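Local coordinates for protein anthranilate-CoA ligase (Stigmatella aurantiaca, PDB 4WV3) that belongs to the AMP-binding enzymes of the ANL clan, with a large N-terminal part and a smaller C-terminal domain that together line its ligand pocket, at residues Ala248-Leu252 with Ala272-Leu276; Phe279-Leu284 with Trp305-Thr309; Arg335-Lys341 with Asp402-Trp408. All blocks are in the same frame, centred on the assembly; numbering follows the deposited sequence.

Contact 1: Ala248-Leu252 with Ala272-Leu276; sequences ASNVL and AALAL
Ala-248, in the first turn of helix 248-258, comes close to Ala-273 near the end of helix 267-274, their CA atoms 5.3 Å apart, so that the closest CA approach of the two backbones falls at a pair of alanines. The CB of Ala-248 points at the other segment and settles 4.0 Å from the CA of Ala-273. The same methyl also meets the Ala-272 side chain, CB to CB at 4.3 Å. The remaining bulk comes from two leucines that reach toward each other tip to tip, CD1 of Leu-252 lying 3.8 Å from CD1 of Leu-276. Side chain thus meets side chain as methyl against methyl among these alanines and leucines. Helix 248-258 runs into strand 262-265, and helix 267-274 then leads on to strand 289-292; these strands are parallel neighbours in the mixed sheet, so the second helix forms the connection of a beta-alpha-beta crossover. Leu-276 lies just beyond that helix, where psi has swung to 132°, and its N still bonds to the Ala-273 O at 3.2 Å. With CG anti to its carbonyl carbon (chi1 -61°), its CD1 is directed at helix 248-258 and touches both Ala-248 CB, at 4.0 Å, and Leu-252 CD1. It also brushes the backbone N of Ser-249.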
loop_
_atom_site.group_PDB
_atom_site.type_symbol
_atom_site.label_atom_id
_atom_site.label_comp_id
_atom_site.label_asym_id
_atom_site.label_seq_id
_atom_site.Cartn_x
_atom_site.Cartn_y
_atom_site.Cartn_z
ATOM N N ALA A 248 1.864 12.495 -12.625
ATOM C CA ALA A 248 2.100 13.191 -11.364
ATOM C C ALA A 248 1.486 14.588 -11.333
ATOM O O ALA A 248 1.162 15.106 -10.265
ATOM C CB ALA A 248 3.592 13.259 -11.068
ATOM N N SER A 249 1.328 15.194 -12.506
ATOM C CA SER A 249 0.780 16.542 -12.598
ATOM C C SER A 249 -0.691 16.582 -12.187
ATOM O O SER A 249 -1.127 17.510 -11.506
ATOM C CB SER A 249 0.947 17.096 -14.014
ATOM O OG SER A 249 0.466 18.427 -14.099
ATOM N N ASN A 250 -1.449 15.574 -12.605
ATOM C CA ASN A 250 -2.861 15.487 -12.252
ATOM C C ASN A 250 -3.062 15.226 -10.764
ATOM O O ASN A 250 -4.071 15.629 -10.183
ATOM C CB ASN A 250 -3.562 14.405 -13.073
ATOM C CG ASN A 250 -3.623 14.743 -14.548
ATOM O OD1 ASN A 250 -3.510 15.907 -14.934
ATOM N ND2 ASN A 250 -3.807 13.726 -15.382
ATOM N N VAL A 251 -2.097 14.547 -10.155
ATOM C CA VAL A 251 -2.138 14.275 -8.725
ATOM C C VAL A 251 -2.016 15.577 -7.939
ATOM O O VAL A 251 -2.766 15.815 -6.992
ATOM C CB VAL A 251 -1.009 13.317 -8.301
ATOM C CG1 VAL A 251 -1.100 13.013 -6.814
ATOM C CG2 VAL A 251 -1.074 12.035 -9.113
ATOM N N LEU A 252 -1.073 16.420 -8.347
ATOM C CA LEU A 252 -0.843 17.699 -7.683
ATOM C C LEU A 252 -2.012 18.653 -7.887
ATOM O O LEU A 252 -2.283 19.509 -7.044
ATOM C CB LEU A 252 0.450 18.339 -8.190
ATOM C CG LEU A 252 1.729 17.545 -7.928
ATOM C CD1 LEU A 252 2.933 18.273 -8.499
ATOM C CD2 LEU A 252 1.907 17.293 -6.439
ATOM N N ALA A 272 8.716 11.403 -8.666
ATOM C CA ALA A 272 8.116 11.757 -9.948
ATOM C C ALA A 272 7.523 13.163 -9.912
ATOM O O ALA A 272 7.580 13.895 -10.900
ATOM C CB ALA A 272 7.052 10.741 -10.332
ATOM N N ALA A 273 6.953 13.533 -8.770
ATOM C CA ALA A 273 6.352 14.851 -8.606
ATOM C C ALA A 273 7.418 15.942 -8.588
ATOM O O ALA A 273 7.260 16.986 -9.223
ATOM C CB ALA A 273 5.517 14.900 -7.335
ATOM N N LEU A 274 8.503 15.692 -7.862
ATOM C CA LEU A 274 9.599 16.651 -7.764
ATOM C C LEU A 274 10.394 16.740 -9.065
ATOM O O LEU A 274 11.120 17.709 -9.291
ATOM C CB LEU A 274 10.525 16.294 -6.601
ATOM C CG LEU A 274 9.920 16.425 -5.201
ATOM C CD1 LEU A 274 10.872 15.877 -4.152
ATOM C CD2 LEU A 274 9.564 17.874 -4.903
ATOM N N ALA A 275 10.254 15.728 -9.916
ATOM C CA ALA A 275 10.932 15.720 -11.207
ATOM C C ALA A 275 10.280 16.704 -12.173
ATOM O O ALA A 275 10.893 17.120 -13.156
ATOM C CB ALA A 275 10.937 14.317 -11.799
ATOM N N LEU A 276 9.033 17.069 -11.887
ATOM C CA LEU A 276 8.308 18.031 -12.707
ATOM C C LEU A 276 8.986 19.396 -12.665
ATOM O O LEU A 276 9.321 19.900 -11.592
ATOM C CB LEU A 276 6.858 18.152 -12.236
ATOM C CG LEU A 276 6.011 16.880 -12.300
ATOM C CD1 LEU A 276 4.639 17.119 -11.692
ATOM C CD2 LEU A 276 5.887 16.395 -13.733
#

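Contact 2: Phe279-Leu284 with Trp305-Thr309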
loop_
_atom_site.group_PDB
_atom_site.type_symbol
_atom_site.label_atom_id
_atom_site.label_comp_id
_atom_site.label_asym_id
_atom_site.label_seq_id
_atom_site.Cartn_x
_atom_site.Cartn_y
_atom_site.Cartn_z
ATOM N N PHE A 279 6.750 21.936 -10.644
ATOM C CA PHE A 279 6.197 21.344 -9.430
ATOM C C PHE A 279 5.544 22.386 -8.528
ATOM O O PHE A 279 4.453 22.169 -8.000
ATOM C CB PHE A 279 7.287 20.597 -8.657
ATOM C CG PHE A 279 6.870 20.182 -7.275
ATOM C CD1 PHE A 279 6.089 19.056 -7.083
ATOM C CD2 PHE A 279 7.259 20.918 -6.168
ATOM C CE1 PHE A 279 5.702 18.673 -5.813
ATOM C CE2 PHE A 279 6.875 20.541 -4.896
ATOM C CZ PHE A 279 6.096 19.416 -4.719
ATOM N N SER A 280 6.218 23.518 -8.357
ATOM C CA SER A 280 5.766 24.552 -7.433
ATOM C C SER A 280 4.574 25.345 -7.964
ATOM O O SER A 280 3.986 26.151 -7.241
ATOM C CB SER A 280 6.918 25.498 -7.090
ATOM O OG SER A 280 7.458 26.085 -8.260
ATOM N N GLN A 281 4.216 25.113 -9.222
ATOM C CA GLN A 281 3.111 25.840 -9.840
ATOM C C GLN A 281 1.749 25.382 -9.318
ATOM O O GLN A 281 0.731 26.023 -9.577
ATOM C CB GLN A 281 3.170 25.721 -11.364
ATOM C CG GLN A 281 4.420 26.329 -11.980
ATOM C CD GLN A 281 4.531 27.822 -11.734
ATOM O OE1 GLN A 281 3.526 28.516 -11.581
ATOM N NE2 GLN A 281 5.761 28.323 -11.692
ATOM N N HIS A 282 1.739 24.277 -8.582
ATOM C CA HIS A 282 0.508 23.772 -7.984
ATOM C C HIS A 282 0.408 24.212 -6.528
ATOM O O HIS A 282 1.399 24.196 -5.797
ATOM C CB HIS A 282 0.454 22.247 -8.073
ATOM C CG HIS A 282 0.704 21.711 -9.447
ATOM N ND1 HIS A 282 -0.308 21.497 -10.358
ATOM C CD2 HIS A 282 1.851 21.339 -10.064
ATOM C CE1 HIS A 282 0.205 21.019 -11.478
ATOM N NE2 HIS A 282 1.512 20.914 -11.326
ATOM N N ASP A 283 -0.790 24.606 -6.111
ATOM C CA ASP A 283 -1.012 25.039 -4.738
ATOM C C ASP A 283 -1.174 23.843 -3.804
ATOM O O ASP A 283 -2.169 23.122 -3.867
ATOM C CB ASP A 283 -2.237 25.952 -4.652
ATOM C CG ASP A 283 -2.492 26.454 -3.245
ATOM O OD1 ASP A 283 -1.523 26.553 -2.463
ATOM O OD2 ASP A 283 -3.661 26.753 -2.922
ATOM N N LEU A 284 -0.184 23.642 -2.939
ATOM C CA LEU A 284 -0.186 22.524 -2.000
ATOM C C LEU A 284 -0.276 23.019 -0.559
ATOM O O LEU A 284 0.166 22.341 0.367
ATOM C CB LEU A 284 1.080 21.681 -2.176
ATOM C CG LEU A 284 1.099 20.563 -3.223
ATOM C CD1 LEU A 284 0.841 21.088 -4.626
ATOM C CD2 LEU A 284 2.428 19.827 -3.169
ATOM N N TRP A 305 11.430 17.459 -0.596
ATOM C CA TRP A 305 10.013 17.754 -0.444
ATOM C C TRP A 305 9.810 18.807 0.641
ATOM O O TRP A 305 8.948 19.677 0.523
ATOM C CB TRP A 305 9.240 16.480 -0.098
ATOM C CG TRP A 305 7.753 16.640 -0.153
ATOM C CD1 TRP A 305 6.921 16.948 0.883
ATOM C CD2 TRP A 305 6.916 16.499 -1.309
ATOM N NE1 TRP A 305 5.620 17.007 0.446
ATOM C CE2 TRP A 305 5.590 16.736 -0.896
ATOM C CE3 TRP A 305 7.162 16.196 -2.652
ATOM C CZ2 TRP A 305 4.513 16.680 -1.778
ATOM C CZ3 TRP A 305 6.091 16.140 -3.525
ATOM C CH2 TRP A 305 4.784 16.381 -3.086
ATOM N N LYS A 306 10.619 18.725 1.692
ATOM C CA LYS A 306 10.536 19.656 2.812
ATOM C C LYS A 306 10.958 21.063 2.400
ATOM O O LYS A 306 10.430 22.052 2.905
ATOM C CB LYS A 306 11.406 19.170 3.972
ATOM C CG LYS A 306 11.404 20.081 5.189
ATOM C CD LYS A 306 10.013 20.201 5.785
ATOM C CE LYS A 306 10.019 21.067 7.032
ATOM N NZ LYS A 306 8.661 21.178 7.633
ATOM N N GLU A 307 11.887 21.119 1.482
ATOM C CA GLU A 307 12.463 22.326 1.012
ATOM C C GLU A 307 11.611 22.985 -0.068
ATOM O O GLU A 307 11.699 24.145 -0.272
ATOM C CB GLU A 307 13.936 22.083 0.626
ATOM C CG GLU A 307 14.899 22.405 1.760
ATOM C CD GLU A 307 16.092 21.458 1.969
ATOM O OE1 GLU A 307 16.842 21.175 1.063
ATOM O OE2 GLU A 307 16.314 21.048 3.090
ATOM N N ALA A 308 10.746 22.225 -0.701
ATOM C CA ALA A 308 9.895 22.694 -1.789
ATOM C C ALA A 308 8.468 22.952 -1.323
ATOM O O ALA A 308 7.731 23.715 -1.948
ATOM C CB ALA A 308 9.902 21.697 -2.937
ATOM N N THR A 309 8.081 22.317 -0.222
ATOM C CA THR A 309 6.708 22.410 0.254
ATOM C C THR A 309 6.640 22.972 1.671
ATOM O O THR A 309 5.693 23.677 2.024
ATOM C CB THR A 309 6.017 21.031 0.217
ATOM O OG1 THR A 309 6.379 20.343 -0.988
ATOM C CG2 THR A 309 4.506 21.187 0.271
#
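Phe-279 drives the rim of its ring into a hollow formed by Trp-305, Ala-308 and Thr-309. Against Trp-305 the pair is an offset edge-to-face stack: the edge of the phenylalanine addresses the face of the indole six-membered ring, with centroids 5.1 Å apart and planes at 62°. A CG anti to the backbone N (chi1 169°) carries the ring out of the loop and into this position. On its CE2 side the wall is the methyl of Ala-308, whose CB is 3.8 Å from Phe-279 CE2. Thr-309 OG1 lies near the plane of the phenylalanine ring, 3.9 Å from Phe-279 CZ, and also stands above the same indole face that receives the phenylalanine. That hydroxyl is fixed by donating to the Trp-305 O at 3.1 Å, on a lone pair in the carbonyl plane. A second, smaller bump is Leu-284, with CD2 4.0 Å from Trp-305 CZ2 and CB beside the methyl CG2 of Thr-309. The loop 279-284, which joins helix 267-274 to strand 289-292, thereby packs on residues 305-309 of helix 299-309; Phe-279 also touches Leu-252 of helix 248-258, and Trp-305 lies on Ala-273 of helix 267-274.

Contact 3: Arg335-Lys341 with Asp402-Trp408; sequences RPGSSGK and DADGYYW
Arg-335 reaches across to Asp-402 and Asp-404 and binds both carboxylates. Its NH1 donates to Asp-402 OD2 at 2.8 Å and also to Asp-404 OD2 at 3.1 Å. NH2 joins on the latter oxygen, so that two nitrogens grip a single atom end-on, and the acceptors lie close to the guanidinium plane. Asp-402 OD2 takes a second donor, Trp-408 NE1 at 3.0 Å, which arrives from the opposite face of the carboxylate; this pair of donors probably stabilises its negative charge. A bend at chi3 (-64°) lays the arginine over Tyr-406, guanidinium and ring planes 24° apart, with CD making a CH-pi contact. The other face of Tyr-406 is covered by Lys-341, whose CE sits 3.5 Å from the ring centroid and whose NZ adds a cation-pi contact. Both polar ends then converge on Asp-333: Lys-341 NZ forms a salt bridge to it and Tyr-406 OH a hydrogen bond. Two backbone bonds tie the segments together, Ser-339 N to Tyr-407 O at 2.7 Å and Tyr-407 N to Gly-340 O at 3.1 Å, the first with an N-H...O angle of 164°. Within 335-341, the Arg-335 O accepts both Ser-338 N and Ser-338 OG (2.6 Å to OG), while Ser-338 CB rests on the indole face of Trp-408. Ser-339 OG is engaged by Tyr-399 OH. The Arg-335 to Ser-338 segment is a type II beta turn with Gly-337 in its third position, and the antiparallel strands 392-401 and 407-412 carry the facing hairpin loop. With the Ser-339 side chain about 4 Å from the bound 5'-O-[(S)-[(2-aminobenzoyl)oxy](hydroxy)phosphoryl]adenosine, the 335-341 segment reaches the ligand pocket of this AMP-binding fold at that residue, the hairpin packed against it.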
loop_
_atom_site.group_PDB
_atom_site.type_symbol
_atom_site.label_atom_id
_atom_site.label_comp_id
_atom_site.label_asym_id
_atom_site.label_seq_id
_atom_site.Cartn_x
_atom_site.Cartn_y
_atom_site.Cartn_z
ATOM N N ARG A 335 13.198 11.154 11.785
ATOM C CA ARG A 335 14.563 10.955 11.316
ATOM C C ARG A 335 14.534 10.552 9.846
ATOM O O ARG A 335 14.190 9.416 9.517
ATOM C CB ARG A 335 15.296 9.908 12.156
ATOM C CG ARG A 335 16.681 9.562 11.628
ATOM C CD ARG A 335 17.602 9.097 12.741
ATOM N NE ARG A 335 17.841 10.154 13.720
ATOM C CZ ARG A 335 18.703 10.061 14.727
ATOM N NH1 ARG A 335 19.416 8.955 14.892
ATOM N NH2 ARG A 335 18.854 11.073 15.569
ATOM N N PRO A 336 14.880 11.497 8.957
ATOM C CA PRO A 336 14.833 11.315 7.501
ATOM C C PRO A 336 15.609 10.087 7.028
ATOM O O PRO A 336 16.801 9.958 7.310
ATOM C CB PRO A 336 15.491 12.593 6.973
ATOM C CG PRO A 336 15.240 13.607 8.036
ATOM C CD PRO A 336 15.326 12.851 9.330
ATOM N N GLY A 337 14.926 9.195 6.320
ATOM C CA GLY A 337 15.550 7.997 5.793
ATOM C C GLY A 337 15.226 6.753 6.597
ATOM O O GLY A 337 15.433 5.633 6.131
ATOM N N SER A 338 14.714 6.949 7.809
ATOM C CA SER A 338 14.407 5.832 8.696
ATOM C C SER A 338 12.910 5.553 8.758
ATOM O O SER A 338 12.097 6.364 8.314
ATOM C CB SER A 338 14.934 6.109 10.105
ATOM O OG SER A 338 14.195 7.147 10.724
ATOM N N SER A 339 12.556 4.402 9.321
ATOM C CA SER A 339 11.159 4.023 9.489
ATOM C C SER A 339 10.613 4.531 10.820
ATOM O O SER A 339 9.470 4.252 11.178
ATOM C CB SER A 339 11.000 2.505 9.402
ATOM O OG SER A 339 11.400 2.021 8.132
ATOM N N GLY A 340 11.443 5.268 11.553
ATOM C CA GLY A 340 11.022 5.887 12.796
ATOM C C GLY A 340 11.114 4.995 14.021
ATOM O O GLY A 340 12.070 4.238 14.188
ATOM N N LYS A 341 10.104 5.095 14.878
ATOM C CA LYS A 341 10.078 4.386 16.151
ATOM C C LYS A 341 8.925 3.384 16.176
ATOM O O LYS A 341 7.978 3.511 15.399
ATOM C CB LYS A 341 9.924 5.390 17.298
ATOM C CG LYS A 341 11.082 6.366 17.441
ATOM C CD LYS A 341 12.291 5.699 18.073
ATOM C CE LYS A 341 13.449 6.674 18.221
ATOM N NZ LYS A 341 13.080 7.862 19.039
ATOM N N ASP A 402 19.276 2.346 15.134
ATOM C CA ASP A 402 20.232 3.401 15.452
ATOM C C ASP A 402 20.722 3.324 16.891
ATOM O O ASP A 402 20.209 2.550 17.699
ATOM C CB ASP A 402 19.593 4.774 15.229
ATOM C CG ASP A 402 19.814 5.297 13.832
ATOM O OD1 ASP A 402 20.345 4.540 12.992
ATOM O OD2 ASP A 402 19.453 6.464 13.571
ATOM N N ALA A 403 21.716 4.147 17.207
ATOM C CA ALA A 403 22.164 4.302 18.582
ATOM C C ALA A 403 21.164 5.178 19.330
ATOM O O ALA A 403 21.181 5.253 20.558
ATOM C CB ALA A 403 23.550 4.917 18.623
ATOM N N ASP A 404 20.291 5.836 18.572
ATOM C CA ASP A 404 19.245 6.677 19.141
ATOM C C ASP A 404 17.894 5.967 19.133
ATOM O O ASP A 404 16.888 6.525 19.571
ATOM C CB ASP A 404 19.152 8.003 18.383
ATOM C CG ASP A 404 20.389 8.863 18.559
ATOM O OD1 ASP A 404 20.972 8.851 19.663
ATOM O OD2 ASP A 404 20.780 9.551 17.592
ATOM N N GLY A 405 17.874 4.739 18.624
ATOM C CA GLY A 405 16.672 3.924 18.647
ATOM C C GLY A 405 15.824 3.988 17.390
ATOM O O GLY A 405 14.649 3.624 17.412
ATOM N N TYR A 406 16.414 4.443 16.288
ATOM C CA TYR A 406 15.681 4.560 15.030
ATOM C C TYR A 406 15.873 3.344 14.128
ATOM O O TYR A 406 16.983 2.830 13.984
ATOM C CB TYR A 406 16.077 5.842 14.294
ATOM C CG TYR A 406 15.638 7.105 14.996
ATOM C CD1 TYR A 406 16.471 7.744 15.904
ATOM C CD2 TYR A 406 14.386 7.657 14.757
ATOM C CE1 TYR A 406 16.073 8.900 16.550
ATOM C CE2 TYR A 406 13.978 8.812 15.397
ATOM C CZ TYR A 406 14.826 9.429 16.293
ATOM O OH TYR A 406 14.426 10.580 16.933
ATOM N N TYR A 407 14.780 2.895 13.517
ATOM C CA TYR A 407 14.797 1.715 12.658
ATOM C C TYR A 407 15.093 2.065 11.203
ATOM O O TYR A 407 14.415 2.899 10.604
ATOM C CB TYR A 407 13.462 0.975 12.751
ATOM C CG TYR A 407 13.320 0.121 13.989
ATOM C CD1 TYR A 407 13.151 0.699 15.240
ATOM C CD2 TYR A 407 13.349 -1.265 13.904
ATOM C CE1 TYR A 407 13.020 -0.081 16.374
ATOM C CE2 TYR A 407 13.218 -2.052 15.032
ATOM C CZ TYR A 407 13.054 -1.455 16.263
ATOM O OH TYR A 407 12.924 -2.237 17.388
ATOM N N TRP A 408 16.105 1.414 10.638
ATOM C CA TRP A 408 16.478 1.639 9.246
ATOM C C TRP A 408 16.286 0.382 8.407
ATOM O O TRP A 408 16.768 -0.695 8.761
ATOM C CB TRP A 408 17.924 2.120 9.146
ATOM C CG TRP A 408 18.131 3.500 9.680
ATOM C CD1 TRP A 408 18.179 3.871 10.990
ATOM C CD2 TRP A 408 18.322 4.698 8.916
ATOM N NE1 TRP A 408 18.385 5.225 11.092
ATOM C CE2 TRP A 408 18.478 5.756 9.832
ATOM C CE3 TRP A 408 18.377 4.976 7.547
ATOM C CZ2 TRP A 408 18.685 7.072 9.424
ATOM C CZ3 TRP A 408 18.581 6.284 7.143
ATOM C CH2 TRP A 408 18.732 7.316 8.079
#

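How the contacts relate
Contacts 1, 2 and 3 follow one another along the chain, each closing before the next opens. Contacts 1 and 2 are neighbours, with centres 10 Å apart, and touch one another, largely through apolar side chains: Leu-252 CB is 3.6 Å from His-282 CG, and Leu-274 CD2 is 3.7 Å from Trp-305 CE3. They thus join helices 248-258, 267-274 and 299-309, whose connecting strands 262-265, 289-292 and 313-318 are consecutive in the mixed sheet. Contact 3 stands apart, its centre about 28 Å from contact 1 and 26 Å from contact 2. It links the approach to edge strand 341-342 of that sheet with the separate antiparallel sheet, beside the bound ligand.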